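Local coordinates for purine nucleoside phosphorylase (Grouper iridovirus, PDB 3KHS), which probably catalyses the phosphorolysis of purine nucleosides to a free base and ribose 1-phosphate in purine salvage, at residues 1-4 with 5-8; 93-96 with 97-101. All coordinates share one frame; numbering follows the deposited sequence.

In the fold
Contact 1 (1-4 with 5-8) and contact 2 (93-96 with 97-101) each form the first turns of a helix, 3-15 and 95-102 respectively, and come in that order along the chain with no overlap. Their centres lie about 10 Å apart, and the two helices touch: A7 and L6 pack on F95, A7 also meets R98, and Y4 reaches K101. Contact 2 is buried, about 11 Å from the centre of the chain, with strand 73-79 of the mixed sheet beside it; contact 1 lies at the surface, about 21 Å out. The N-terminal helix thus covers helix 95-102, which in turn packs against the sheet of this phosphorylase-family subunit.

Contact 1: residues 1-4 with 5-8; sequences MTDY and DLAK
T2 and D5 meet in a capping box at the start of helix 3-15. Two reciprocal bonds make the box, D5 N to T2 OG1 and T2 N to D5 OD2, both weak at 3.4 Å. A shorter bond reinforces it: the T2 hydroxyl donates to D5 OD2, with OG1 and OD2 3.0 Å apart, and comes from above the carboxylate plane, about 60° out of it. With chi1 at 62°, T2 OG1 sits between its own backbone N and carbonyl carbon, where it can face D5 N and the carboxylate together. Beyond the cap the first regular bonds follow: L6 N donates to T2 O at 2.9 Å, A7 N to D3 O and K8 N to Y4 O. A7 is the buried residue here, its methyl lying against the carbonyls of D3 and Y4 on the side covered by helix 95-102.

M1 and K8, by contrast, are exposed. K8 runs out extended beyond CG and lays its CE over one face of the Y4 ring, a close contact at 3.2 Å from CE2 but on the exposed side, while Y4 also touches E152. At the N-terminus the bent chain of M1 brings CG to 3.5 Å from L6 CD2 and also rests against D5 CB. The chemistry therefore joins a polar cap, in which one carboxylate oxygen takes a hydroxyl and a weakly bound amide, to the apolar side chains of A7 and L6 that face the neighbouring helix; the negative charge of D5 probably also suits the helix dipole at this end.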
loop_
_atom_site.group_PDB
_atom_site.type_symbol
_atom_site.label_atom_id
_atom_site.label_comp_id
_atom_site.label_asym_id
_atom_site.label_seq_id
_atom_site.Cartn_x
_atom_site.Cartn_y
_atom_site.Cartn_z
ATOM N N MET B 1 -1.753 -25.594 11.551
ATOM C CA MET B 1 -1.348 -25.973 10.173
ATOM C C MET B 1 -1.066 -24.712 9.353
ATOM O O MET B 1 -1.985 -23.942 9.044
ATOM C CB MET B 1 -2.456 -26.813 9.518
ATOM C CG MET B 1 -1.989 -27.626 8.319
ATOM S SD MET B 1 -2.474 -29.382 8.328
ATOM C CE MET B 1 -1.177 -30.093 9.400
ATOM N N THR B 2 0.212 -24.512 9.022
ATOM C CA THR B 2 0.673 -23.360 8.249
ATOM C C THR B 2 0.466 -23.553 6.750
ATOM O O THR B 2 0.239 -24.671 6.293
ATOM C CB THR B 2 2.176 -23.084 8.516
ATOM O OG1 THR B 2 2.975 -24.203 8.102
ATOM C CG2 THR B 2 2.398 -22.829 9.995
ATOM N N ASP B 3 0.544 -22.466 5.985
ATOM C CA ASP B 3 0.346 -22.563 4.547
ATOM C C ASP B 3 1.281 -23.585 3.938
ATOM O O ASP B 3 0.878 -24.364 3.082
ATOM C CB ASP B 3 0.523 -21.199 3.877
ATOM C CG ASP B 3 -0.513 -20.194 4.354
ATOM O OD1 ASP B 3 -1.701 -20.593 4.512
ATOM O OD2 ASP B 3 -0.141 -19.012 4.568
ATOM N N TYR B 4 2.528 -23.603 4.381
ATOM C CA TYR B 4 3.455 -24.571 3.830
ATOM C C TYR B 4 2.966 -25.990 4.163
ATOM O O TYR B 4 3.077 -26.889 3.326
ATOM C CB TYR B 4 4.882 -24.302 4.332
ATOM C CG TYR B 4 5.952 -24.983 3.495
ATOM C CD1 TYR B 4 5.884 -24.984 2.093
ATOM C CD2 TYR B 4 7.028 -25.651 4.106
ATOM C CE1 TYR B 4 6.856 -25.641 1.321
ATOM C CE2 TYR B 4 8.015 -26.310 3.343
ATOM C CZ TYR B 4 7.919 -26.304 1.958
ATOM O OH TYR B 4 8.878 -26.965 1.222
ATOM N N ASP B 5 2.396 -26.189 5.357
ATOM C CA ASP B 5 1.865 -27.504 5.717
ATOM C C ASP B 5 0.694 -27.866 4.801
ATOM O O ASP B 5 0.568 -29.015 4.371
ATOM C CB ASP B 5 1.402 -27.558 7.176
ATOM C CG ASP B 5 2.547 -27.723 8.144
ATOM O OD1 ASP B 5 3.412 -28.599 7.914
ATOM O OD2 ASP B 5 2.575 -26.979 9.146
ATOM N N LEU B 6 -0.157 -26.893 4.494
ATOM C CA LEU B 6 -1.289 -27.145 3.613
ATOM C C LEU B 6 -0.807 -27.389 2.179
ATOM O O LEU B 6 -1.408 -28.176 1.425
ATOM C CB LEU B 6 -2.272 -25.972 3.691
ATOM C CG LEU B 6 -2.862 -25.834 5.103
ATOM C CD1 LEU B 6 -3.663 -24.564 5.241
ATOM C CD2 LEU B 6 -3.750 -27.047 5.390
ATOM N N ALA B 7 0.282 -26.723 1.804
ATOM C CA ALA B 7 0.853 -26.889 0.463
ATOM C C ALA B 7 1.356 -28.318 0.323
ATOM O O ALA B 7 1.137 -28.959 -0.703
ATOM C CB ALA B 7 2.002 -25.926 0.235
ATOM N N LYS B 8 2.037 -28.816 1.356
ATOM C CA LYS B 8 2.530 -30.191 1.335
ATOM C C LYS B 8 1.374 -31.188 1.197
ATOM O O LYS B 8 1.469 -32.157 0.448
ATOM C CB LYS B 8 3.329 -30.471 2.595
ATOM C CG LYS B 8 4.674 -29.780 2.588
ATOM C CD LYS B 8 5.399 -29.995 3.887
ATOM C CE LYS B 8 6.623 -29.115 3.971
ATOM N NZ LYS B 8 7.154 -29.060 5.368
#

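Contact 2: residues 93-96 with 97-101; sequences ATFP and MRVFK
Helix 95-102 starts after T94 with M97 N and R98 N both donating weakly to T94 O, and R98 N weakly to F95 O as well, then settles into i to i+4 pairing, with V99 N donating to F95 O at 3.0 Å and F100 N to P96 O at 2.8 Å. T94 occupies the N-cap position, but its hydroxyl makes no capping bond to the backbone. Instead OG1 accepts a bent bond from R98 NH1 at 3.0 Å, lying at the edge of the guanidinium, some 20° out of its plane. R98 reaches back because its chain is extended from CG to NE and then turns at chi4 of 77°.

In the next i to i+4 pair, V99 CG2 sits over a face of the F95 ring as a CH-pi contact, 3.9 Å from the ring centroid, and touches CE2 at 3.4 Å. With CG anti to its backbone N (chi1 179°), the F95 ring swings toward the V99 end while still leaning out from the helix. T10 of helix 3-15 packs on both residues, while P96, M97 and F100 face strand 73-79. The buried T94 hydroxyl thus accepts from R98, and its single proton can serve A90 O, the stronger partner, or A91 O, or be shared; it links helix 90-93 to R98, whose NH2 goes on to P143 O, beside an apolar face.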
loop_
_atom_site.group_PDB
_atom_site.type_symbol
_atom_site.label_atom_id
_atom_site.label_comp_id
_atom_site.label_asym_id
_atom_site.label_seq_id
_atom_site.Cartn_x
_atom_site.Cartn_y
_atom_site.Cartn_z
ATOM N N ALA B 93 -2.959 -15.860 -3.027
ATOM C CA ALA B 93 -2.731 -15.915 -4.476
ATOM C C ALA B 93 -1.410 -16.563 -4.817
ATOM O O ALA B 93 -1.172 -16.928 -5.955
ATOM C CB ALA B 93 -2.764 -14.489 -5.112
ATOM N N THR B 94 -0.530 -16.687 -3.836
ATOM C CA THR B 94 0.758 -17.297 -4.117
ATOM C C THR B 94 0.858 -18.699 -3.513
ATOM O O THR B 94 1.958 -19.258 -3.383
ATOM C CB THR B 94 1.950 -16.420 -3.597
ATOM O OG1 THR B 94 1.832 -16.213 -2.186
ATOM C CG2 THR B 94 1.992 -15.098 -4.314
ATOM N N PHE B 95 -0.290 -19.264 -3.151
ATOM C CA PHE B 95 -0.343 -20.604 -2.566
ATOM C C PHE B 95 0.123 -21.648 -3.590
ATOM O O PHE B 95 0.813 -22.600 -3.249
ATOM C CB PHE B 95 -1.764 -20.937 -2.084
ATOM C CG PHE B 95 -1.898 -22.314 -1.503
ATOM C CD1 PHE B 95 -1.279 -22.640 -0.302
ATOM C CD2 PHE B 95 -2.589 -23.305 -2.193
ATOM C CE1 PHE B 95 -1.332 -23.929 0.216
ATOM C CE2 PHE B 95 -2.652 -24.590 -1.699
ATOM C CZ PHE B 95 -2.023 -24.912 -0.486
ATOM N N PRO B 96 -0.254 -21.479 -4.865
ATOM C CA PRO B 96 0.186 -22.465 -5.864
ATOM C C PRO B 96 1.719 -22.520 -5.991
ATOM O O PRO B 96 2.276 -23.559 -6.336
ATOM C CB PRO B 96 -0.517 -22.004 -7.144
ATOM C CG PRO B 96 -1.777 -21.333 -6.629
ATOM C CD PRO B 96 -1.243 -20.544 -5.434
ATOM N N MET B 97 2.408 -21.418 -5.702
ATOM C CA MET B 97 3.871 -21.436 -5.765
ATOM C C MET B 97 4.426 -22.290 -4.632
ATOM O O MET B 97 5.470 -22.947 -4.787
ATOM C CB MET B 97 4.494 -20.037 -5.639
ATOM C CG MET B 97 4.470 -19.201 -6.908
ATOM S SD MET B 97 5.228 -19.966 -8.324
ATOM C CE MET B 97 3.762 -20.603 -9.196
ATOM N N ARG B 98 3.758 -22.250 -3.482
ATOM C CA ARG B 98 4.209 -23.052 -2.360
ATOM C C ARG B 98 3.945 -24.520 -2.726
ATOM O O ARG B 98 4.750 -25.394 -2.422
ATOM C CB ARG B 98 3.482 -22.628 -1.081
ATOM C CG ARG B 98 3.887 -21.245 -0.603
ATOM C CD ARG B 98 3.271 -20.876 0.750
ATOM N NE ARG B 98 3.741 -19.573 1.241
ATOM C CZ ARG B 98 3.304 -18.388 0.796
ATOM N NH1 ARG B 98 2.387 -18.334 -0.144
ATOM N NH2 ARG B 98 3.792 -17.255 1.291
ATOM N N VAL B 99 2.836 -24.772 -3.413
ATOM C CA VAL B 99 2.507 -26.126 -3.851
ATOM C C VAL B 99 3.591 -26.606 -4.847
ATOM O O VAL B 99 4.106 -27.717 -4.726
ATOM C CB VAL B 99 1.100 -26.150 -4.494
ATOM C CG1 VAL B 99 0.825 -27.469 -5.142
ATOM C CG2 VAL B 99 0.035 -25.851 -3.427
ATOM N N PHE B 100 3.929 -25.768 -5.825
ATOM C CA PHE B 100 4.975 -26.106 -6.784
ATOM C C PHE B 100 6.206 -26.586 -6.032
ATOM O O PHE B 100 6.764 -27.615 -6.362
ATOM C CB PHE B 100 5.374 -24.885 -7.620
ATOM C CG PHE B 100 4.599 -24.737 -8.911
ATOM C CD1 PHE B 100 3.335 -25.277 -9.048
ATOM C CD2 PHE B 100 5.116 -23.999 -9.953
ATOM C CE1 PHE B 100 2.610 -25.083 -10.182
ATOM C CE2 PHE B 100 4.390 -23.792 -11.116
ATOM C CZ PHE B 100 3.142 -24.328 -11.231
ATOM N N LYS B 101 6.631 -25.839 -5.022
ATOM C CA LYS B 101 7.804 -26.218 -4.252
ATOM C C LYS B 101 7.624 -27.592 -3.604
ATOM O O LYS B 101 8.497 -28.456 -3.703
ATOM C CB LYS B 101 8.088 -25.197 -3.152
ATOM C CG LYS B 101 9.305 -25.525 -2.286
ATOM C CD LYS B 101 9.145 -24.944 -0.899
ATOM C CE LYS B 101 10.486 -24.710 -0.204
ATOM N NZ LYS B 101 11.408 -25.844 -0.395
#